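Local structure of RagA protein (Porphyromonas gingivalis, 6SLN) at residues E273-Y276 with G277-D280. The protein is an outer-membrane beta-barrel of the TonB-dependent receptor family that probably imports nutrients, in a process inferred to be powered through TonB. Numbering follows the deposited sequence.
Sequences EDLY and GNYD
E273 accepts the last i to i+4 bond of helix 261-276 in this stretch: G277 N donates to E273 O at 2.9 Å. The next carbonyl, D274 O, has the N278 amide beside it; ND2 comes to 3.2 Å, but at a poor angle for a bond. At L275 the spacing shortens to i to i+3, with N278 N reaching L275 O at 2.9 Å from above the carbonyl plane. The same oxygen lies in the plane of the Y279 ring at its edge, 3.3 Å from CD1; Y276 O is also at the ring edge, 4.0 Å from Y279 CD1. With CG anti to the backbone N (chi1 -176°), the L275 side chain lies beside its own carbonyl carbon, which brings CD1 into apolar contact with Y279 CE1 at 4.0 Å, the two side chains crossing at a slant. Y276 then starts a type I turn, closed by Y279 N on Y276 O at 3.1 Å. This helix C-terminus thus illustrates an i to i+4 pattern giving way to two successive i to i+3 bonds. The turn leads into helix 280-283, where D280 OD1 forms a salt bridge with K283 NZ. Both helices and P292, which packs on Y276, belong to the connection between barrel strands 218-230 and 309-322; Y415, against L275, and P422, against Y279, come from that between 363-377 and 435-450.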
loop_
_atom_site.group_PDB
_atom_site.type_symbol
_atom_site.label_atom_id
_atom_site.label_comp_id
_atom_site.label_asym_id
_atom_site.label_seq_id
_atom_site.Cartn_x
_atom_site.Cartn_y
_atom_site.Cartn_z
ATOM N N GLU A 273 16.175 0.905 -41.305
ATOM C CA GLU A 273 16.433 2.337 -41.374
ATOM C C GLU A 273 15.125 3.121 -41.351
ATOM O O GLU A 273 15.051 4.190 -40.741
ATOM C CB GLU A 273 17.282 2.678 -42.607
ATOM C CG GLU A 273 16.573 2.704 -43.926
ATOM C CD GLU A 273 16.202 4.103 -44.323
ATOM O OE1 GLU A 273 17.073 4.979 -44.238
ATOM O OE2 GLU A 273 15.036 4.330 -44.697
ATOM N N ASP A 274 14.067 2.585 -41.956
ATOM C CA ASP A 274 12.797 3.300 -41.914
ATOM C C ASP A 274 12.261 3.391 -40.487
ATOM O O ASP A 274 11.746 4.436 -40.076
ATOM C CB ASP A 274 11.784 2.636 -42.838
ATOM C CG ASP A 274 10.446 3.341 -42.825
ATOM O OD1 ASP A 274 9.504 2.808 -42.203
ATOM O OD2 ASP A 274 10.336 4.436 -43.416
ATOM N N LEU A 275 12.396 2.322 -39.706
ATOM C CA LEU A 275 11.930 2.373 -38.328
ATOM C C LEU A 275 12.756 3.349 -37.505
ATOM O O LEU A 275 12.199 4.241 -36.853
ATOM C CB LEU A 275 11.964 0.988 -37.695
ATOM C CG LEU A 275 11.388 1.030 -36.292
ATOM C CD1 LEU A 275 9.971 1.554 -36.399
ATOM C CD2 LEU A 275 11.431 -0.349 -35.628
ATOM N N TYR A 276 14.088 3.193 -37.509
ATOM C CA TYR A 276 14.918 4.105 -36.733
ATOM C C TYR A 276 14.687 5.548 -37.159
ATOM O O TYR A 276 14.789 6.464 -36.331
ATOM C CB TYR A 276 16.402 3.759 -36.859
ATOM C CG TYR A 276 16.849 2.651 -35.947
ATOM C CD1 TYR A 276 16.048 1.539 -35.748
ATOM C CD2 TYR A 276 18.075 2.706 -35.291
ATOM C CE1 TYR A 276 16.457 0.482 -34.935
ATOM C CE2 TYR A 276 18.486 1.671 -34.451
ATOM C CZ TYR A 276 17.667 0.556 -34.288
ATOM O OH TYR A 276 18.040 -0.501 -33.490
ATOM N N GLY A 277 14.344 5.763 -38.432
ATOM C CA GLY A 277 14.056 7.094 -38.944
ATOM C C GLY A 277 12.869 7.763 -38.292
ATOM O O GLY A 277 12.636 8.954 -38.526
ATOM N N ASN A 278 12.117 7.031 -37.482
ATOM C CA ASN A 278 10.951 7.560 -36.801
ATOM C C ASN A 278 11.260 7.949 -35.363
ATOM O O ASN A 278 10.335 8.110 -34.566
ATOM C CB ASN A 278 9.812 6.534 -36.837
ATOM C CG ASN A 278 9.210 6.373 -38.217
ATOM O OD1 ASN A 278 8.963 7.353 -38.925
ATOM N ND2 ASN A 278 8.982 5.128 -38.615
ATOM N N TYR A 279 12.536 8.069 -35.003
ATOM C CA TYR A 279 12.911 8.443 -33.647
ATOM C C TYR A 279 14.031 9.455 -33.723
ATOM O O TYR A 279 15.073 9.191 -34.331
ATOM C CB TYR A 279 13.316 7.224 -32.814
ATOM C CG TYR A 279 12.191 6.203 -32.730
ATOM C CD1 TYR A 279 12.002 5.280 -33.755
ATOM C CD2 TYR A 279 11.312 6.172 -31.648
ATOM C CE1 TYR A 279 10.992 4.372 -33.717
ATOM C CE2 TYR A 279 10.270 5.231 -31.598
ATOM C CZ TYR A 279 10.126 4.339 -32.644
ATOM O OH TYR A 279 9.134 3.391 -32.666
ATOM N N ASP A 280 13.791 10.628 -33.142
ATOM C CA ASP A 280 14.851 11.617 -33.040
ATOM C C ASP A 280 16.084 11.014 -32.401
ATOM O O ASP A 280 17.204 11.313 -32.810
ATOM C CB ASP A 280 14.356 12.826 -32.247
ATOM C CG ASP A 280 13.142 13.467 -32.884
ATOM O OD1 ASP A 280 12.988 13.293 -34.116
ATOM O OD2 ASP A 280 12.350 14.131 -32.176
#